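Local coordinates for protein xylosidase (Xanthomonas axonopodis pv. citri, PDB 6XN2) that probably hydrolyses xylo-oligosaccharides as a family 43 glycoside hydrolase, binding xylopyranose units in a pocket of its beta-propeller, at residues A92-A97 and C312-Q317; V88-H93 and R151-F156. All blocks are in the same frame, centred on the assembly; numbering follows the deposited sequence.

Contact 1 (A92-A97 and C312-Q317); sequences AHPGAA and CLFQQQ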
loop_
_atom_site.group_PDB
_atom_site.type_symbol
_atom_site.label_atom_id
_atom_site.label_comp_id
_atom_site.label_asym_id
_atom_site.label_seq_id
_atom_site.Cartn_x
_atom_site.Cartn_y
_atom_site.Cartn_z
ATOM N N ALA A 92 21.079 -1.559 -1.558
ATOM C CA ALA A 92 21.938 -1.125 -2.657
ATOM C C ALA A 92 21.951 -2.137 -3.800
ATOM O O ALA A 92 22.080 -1.764 -4.964
ATOM C CB ALA A 92 23.352 -0.878 -2.159
ATOM N N HIS A 93 21.812 -3.414 -3.457
ATOM C CA HIS A 93 21.789 -4.488 -4.446
ATOM C C HIS A 93 21.013 -5.668 -3.858
ATOM O O HIS A 93 20.691 -5.659 -2.667
ATOM C CB HIS A 93 23.215 -4.895 -4.836
ATOM C CG HIS A 93 24.089 -5.208 -3.666
ATOM N ND1 HIS A 93 25.048 -4.336 -3.199
ATOM C CD2 HIS A 93 24.134 -6.289 -2.852
ATOM C CE1 HIS A 93 25.656 -4.872 -2.155
ATOM N NE2 HIS A 93 25.120 -6.056 -1.922
ATOM N N PRO A 94 20.699 -6.667 -4.647
ATOM C CA PRO A 94 19.950 -7.767 -4.066
ATOM C C PRO A 94 20.705 -8.477 -2.955
ATOM O O PRO A 94 21.884 -8.662 -3.053
ATOM C CB PRO A 94 19.743 -8.687 -5.234
ATOM C CG PRO A 94 19.794 -7.808 -6.409
ATOM C CD PRO A 94 20.767 -6.758 -6.098
ATOM N N GLY A 95 19.994 -8.847 -1.907
ATOM C CA GLY A 95 20.590 -9.517 -0.767
ATOM C C GLY A 95 21.369 -8.610 0.166
ATOM O O GLY A 95 21.881 -9.066 1.183
ATOM N N ALA A 96 21.469 -7.327 -0.172
ATOM C CA ALA A 96 22.229 -6.393 0.652
ATOM C C ALA A 96 21.564 -6.149 2.003
ATOM O O ALA A 96 20.358 -6.350 2.166
ATOM C CB ALA A 96 22.416 -5.074 -0.078
ATOM N N ALA A 97 22.360 -5.713 2.973
ATOM C CA ALA A 97 21.811 -5.249 4.237
ATOM C C ALA A 97 20.941 -4.011 3.987
ATOM O O ALA A 97 21.219 -3.223 3.082
ATOM C CB ALA A 97 22.928 -4.941 5.220
ATOM N N CYS A 312 7.502 -5.564 -6.277
ATOM C CA CYS A 312 8.526 -4.807 -7.026
ATOM C C CYS A 312 9.575 -5.727 -7.641
ATOM O O CYS A 312 9.983 -6.661 -6.999
ATOM C CB CYS A 312 9.230 -3.891 -6.040
ATOM S SG CYS A 312 10.519 -2.866 -6.769
ATOM N N LEU A 313 9.971 -5.427 -8.865
ATOM C CA LEU A 313 11.007 -6.210 -9.564
ATOM C C LEU A 313 12.367 -5.583 -9.278
ATOM O O LEU A 313 12.509 -4.399 -9.483
ATOM C CB LEU A 313 10.701 -6.179 -11.057
ATOM C CG LEU A 313 11.708 -6.875 -11.961
ATOM C CD1 LEU A 313 11.839 -8.333 -11.592
ATOM C CD2 LEU A 313 11.295 -6.732 -13.405
ATOM N N PHE A 314 13.298 -6.381 -8.775
ATOM C CA PHE A 314 14.662 -5.943 -8.492
ATOM C C PHE A 314 15.624 -6.918 -9.166
ATOM O O PHE A 314 15.759 -8.058 -8.727
ATOM C CB PHE A 314 14.918 -5.891 -6.985
ATOM C CG PHE A 314 16.158 -5.129 -6.596
ATOM C CD1 PHE A 314 16.755 -4.240 -7.476
ATOM C CD2 PHE A 314 16.718 -5.297 -5.341
ATOM C CE1 PHE A 314 17.892 -3.532 -7.110
ATOM C CE2 PHE A 314 17.855 -4.599 -4.971
ATOM C CZ PHE A 314 18.440 -3.715 -5.855
ATOM N N GLN A 315 16.256 -6.498 -10.241
ATOM C CA GLN A 315 17.145 -7.347 -10.993
ATOM C C GLN A 315 16.496 -8.673 -11.437
ATOM O O GLN A 315 15.559 -8.688 -12.196
ATOM C CB GLN A 315 18.505 -7.526 -10.296
ATOM C CG GLN A 315 19.259 -6.226 -10.090
ATOM C CD GLN A 315 20.671 -6.366 -9.552
ATOM O OE1 GLN A 315 21.192 -7.435 -9.445
ATOM N NE2 GLN A 315 21.277 -5.266 -9.227
ATOM N N GLN A 316 17.008 -9.788 -10.962
ATOM C CA GLN A 316 16.504 -11.095 -11.369
ATOM C C GLN A 316 15.299 -11.619 -10.607
ATOM O O GLN A 316 14.914 -12.755 -10.777
ATOM C CB GLN A 316 17.623 -12.121 -11.243
ATOM C CG GLN A 316 18.776 -11.832 -12.188
ATOM C CD GLN A 316 19.974 -12.730 -12.017
ATOM O OE1 GLN A 316 20.873 -12.441 -11.278
ATOM N NE2 GLN A 316 19.987 -13.804 -12.738
ATOM N N GLN A 317 14.645 -10.780 -9.842
ATOM C CA GLN A 317 13.611 -11.296 -8.944
ATOM C C GLN A 317 12.482 -10.310 -8.653
ATOM O O GLN A 317 12.738 -9.146 -8.343
ATOM C CB GLN A 317 14.258 -11.721 -7.623
ATOM C CG GLN A 317 13.303 -12.344 -6.631
ATOM C CD GLN A 317 12.744 -13.652 -7.129
ATOM O OE1 GLN A 317 13.494 -14.570 -7.463
ATOM N NE2 GLN A 317 11.419 -13.744 -7.196
#
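One face of the Phe314 ring has Pro94 CG 4.0 Å above it, offset toward the rim, while the carbonyl O of Ala92 approaches the edge near the ring plane. Pro94 CD makes an off-centre CH-pi contact, 4.2 Å from the ring centroid and 29° off its normal. The rim atom Phe314 CE2 also comes to 3.5 Å from Pro94 N, where the backbone carbon of His93 approaches obliquely. With CG anti to the backbone N (chi1 -165°), the ring is carried out of the 310-314 strand to the loop. A second flat group, the Gln315 amide, uses the same proline. Its extended chain crosses the pyrrolidine at about a right angle, and the proline rests over one face of the amide, Pro94 CG 3.4 Å from Gln315 OE1 and Pro94 CD 3.5 Å from Gln315 NE2, in van der Waals contact.

Both backbones turn here. The type II turn His93-Ala96 is closed by Ala96 N to His93 O at 3.1 Å, and the type II' turn Phe314-Gln317 makes the tight hairpin between strands 310-314 and 317-324. The loop joins strands 85-91 and 99-106 of one propeller sheet and packs against a hairpin of another; Phe314 also touches Val55 and Leu60 of the first sheet and Tyr319 of its own.

Contact 2 (V88-H93 and R151-F156); sequences VLRMAH and RPEGPF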
loop_
_atom_site.group_PDB
_atom_site.type_symbol
_atom_site.label_atom_id
_atom_site.label_comp_id
_atom_site.label_asym_id
_atom_site.label_seq_id
_atom_site.Cartn_x
_atom_site.Cartn_y
_atom_site.Cartn_z
ATOM N N VAL A 88 13.235 6.582 4.898
ATOM C CA VAL A 88 13.451 5.907 3.643
ATOM C C VAL A 88 14.485 4.807 3.845
ATOM O O VAL A 88 15.453 5.026 4.451
ATOM C CB VAL A 88 13.877 6.856 2.529
ATOM C CG1 VAL A 88 14.136 6.103 1.260
ATOM C CG2 VAL A 88 12.807 7.876 2.295
ATOM N N LEU A 89 14.227 3.613 3.361
ATOM C CA LEU A 89 15.166 2.508 3.487
ATOM C C LEU A 89 15.722 2.142 2.116
ATOM O O LEU A 89 15.083 2.391 1.099
ATOM C CB LEU A 89 14.488 1.293 4.132
ATOM C CG LEU A 89 13.658 1.577 5.386
ATOM C CD1 LEU A 89 12.901 0.326 5.856
ATOM C CD2 LEU A 89 14.523 2.118 6.506
ATOM N N ARG A 90 16.913 1.557 2.084
ATOM C CA ARG A 90 17.507 1.174 0.811
ATOM C C ARG A 90 18.225 -0.175 0.863
ATOM O O ARG A 90 18.886 -0.506 1.848
ATOM C CB ARG A 90 18.483 2.260 0.335
ATOM C CG ARG A 90 19.205 1.930 -0.975
ATOM C CD ARG A 90 20.063 3.098 -1.446
ATOM N NE ARG A 90 21.117 3.399 -0.481
ATOM C CZ ARG A 90 21.682 4.593 -0.333
ATOM N NH1 ARG A 90 21.290 5.615 -1.083
ATOM N NH2 ARG A 90 22.638 4.761 0.571
ATOM N N MET A 91 18.081 -0.946 -0.210
ATOM C CA MET A 91 18.970 -2.070 -0.476
ATOM C C MET A 91 19.770 -1.724 -1.719
ATOM O O MET A 91 19.202 -1.591 -2.803
ATOM C CB MET A 91 18.195 -3.372 -0.674
ATOM C CG MET A 91 17.575 -3.905 0.601
ATOM S SD MET A 91 16.614 -5.399 0.304
ATOM C CE MET A 91 17.896 -6.528 -0.233
ATOM N N ALA A 92 21.079 -1.559 -1.558
ATOM C CA ALA A 92 21.938 -1.125 -2.657
ATOM C C ALA A 92 21.951 -2.137 -3.800
ATOM O O ALA A 92 22.080 -1.764 -4.964
ATOM C CB ALA A 92 23.352 -0.878 -2.159
ATOM N N HIS A 93 21.812 -3.414 -3.457
ATOM C CA HIS A 93 21.789 -4.488 -4.446
ATOM C C HIS A 93 21.013 -5.668 -3.858
ATOM O O HIS A 93 20.691 -5.659 -2.667
ATOM C CB HIS A 93 23.215 -4.895 -4.836
ATOM C CG HIS A 93 24.089 -5.208 -3.666
ATOM N ND1 HIS A 93 25.048 -4.336 -3.199
ATOM C CD2 HIS A 93 24.134 -6.289 -2.852
ATOM C CE1 HIS A 93 25.656 -4.872 -2.155
ATOM N NE2 HIS A 93 25.120 -6.056 -1.922
ATOM N N ARG A 151 16.364 13.904 -4.580
ATOM C CA ARG A 151 16.955 12.608 -4.432
ATOM C C ARG A 151 15.912 11.699 -3.838
ATOM O O ARG A 151 15.086 12.128 -3.110
ATOM C CB ARG A 151 18.143 12.654 -3.465
ATOM C CG ARG A 151 19.342 13.415 -3.951
ATOM C CD ARG A 151 20.481 13.392 -2.947
ATOM N NE ARG A 151 20.218 14.178 -1.741
ATOM C CZ ARG A 151 20.599 13.843 -0.510
ATOM N NH1 ARG A 151 21.285 12.739 -0.303
ATOM N NH2 ARG A 151 20.299 14.620 0.516
ATOM N N PRO A 152 16.018 10.404 -4.111
ATOM C CA PRO A 152 15.130 9.360 -3.582
ATOM C C PRO A 152 15.150 9.237 -2.067
ATOM O O PRO A 152 14.172 8.878 -1.499
ATOM C CB PRO A 152 15.630 8.100 -4.229
ATOM C CG PRO A 152 16.917 8.435 -4.830
ATOM C CD PRO A 152 16.897 9.874 -5.140
ATOM N N GLU A 153 16.241 9.599 -1.420
ATOM C CA GLU A 153 16.315 9.589 0.019
ATOM C C GLU A 153 15.909 10.916 0.600
ATOM O O GLU A 153 15.956 11.116 1.763
ATOM C CB GLU A 153 17.714 9.258 0.483
ATOM C CG GLU A 153 18.737 10.246 0.041
ATOM C CD GLU A 153 19.489 9.799 -1.170
ATOM O OE1 GLU A 153 18.907 9.416 -2.178
ATOM O OE2 GLU A 153 20.696 9.860 -1.118
ATOM N N GLY A 154 15.542 11.844 -0.237
ATOM C CA GLY A 154 15.126 13.098 0.224
ATOM C C GLY A 154 16.216 14.032 0.652
ATOM O O GLY A 154 17.316 13.937 0.190
ATOM N N PRO A 155 15.886 14.973 1.516
ATOM C CA PRO A 155 14.648 15.246 2.241
ATOM C C PRO A 155 13.572 15.843 1.346
ATOM O O PRO A 155 13.879 16.333 0.315
ATOM C CB PRO A 155 15.092 16.258 3.244
ATOM C CG PRO A 155 16.095 17.032 2.497
ATOM C CD PRO A 155 16.866 16.033 1.736
ATOM N N PHE A 156 12.334 15.673 1.725
ATOM C CA PHE A 156 11.242 16.112 0.920
ATOM C C PHE A 156 10.582 17.306 1.528
ATOM O O PHE A 156 10.397 17.359 2.703
ATOM C CB PHE A 156 10.228 14.985 0.768
ATOM C CG PHE A 156 10.786 13.749 0.157
ATOM C CD1 PHE A 156 11.353 12.778 0.931
ATOM C CD2 PHE A 156 10.765 13.563 -1.185
ATOM C CE1 PHE A 156 11.881 11.659 0.369
ATOM C CE2 PHE A 156 11.292 12.454 -1.749
ATOM C CZ PHE A 156 11.852 11.496 -0.977
#
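Val88 packs against the loop around Pro152 and Glu153 where two neighbouring blades of the family 43 beta-propeller meet: strand 85-91 belongs to one four-stranded sheet, and 151-156 links strands 142-149 and 157-158 of the next. In the buried, close part the Val88 methyls meet a carbonyl and a ring. Val88 CG1, anti to the backbone N (chi1 178°), reaches Pro152 O at 3.9 Å, an oxygen hydrogen-bonded by Tyr63 OH, while the other branch, CG2, comes to the edge of the Phe156 ring, 4.3 Å from CE1. Tyr61 and Tyr63 of strand 59-67 and Val104 of strand 99-106 also touch Val88.

The partly exposed side is looser. Arg90 NH1 and Glu153 OE2 stand 4.3 Å apart, beyond salt-bridge range, so their attraction is at most a longer-range one. Each charge has a nearer partner: Arg90 NH2 forms a salt bridge with Glu99 and NH1 is hydrogen-bonded to Tyr61 OH, whereas Glu153 OE2 pairs with Arg151 NH1 at 3.0 Å. Within the loop, a type I turn is closed by Gly154 N to Arg151 O, ahead of a cis peptide bond before Pro155. Beyond it, the Phe156 ring lies back against the turn, Gly154 CA 3.5 Å above one face, offset toward the rim.

How the contacts relate
Contacts 1 and 2 have centres 14 Å apart on the same side of the chain's centre and share Ala92 and His93. Both start from the sheet holding strands 47-56, 59-67, 85-91 and 99-106: contact 2 uses strand 85-91, contact 1 the loop that follows it. Their partners lie far apart in sequence, 151-156 in the next sheet and 312-317 in the three-stranded one near the C-terminal end, so this blade meets a neighbour on each flank, consistent with ring closure of the propeller. Met91 connects the two sites: its CE lies 3.4 Å from Ala96 O and its backbone O 3.8 Å from Phe314 CZ.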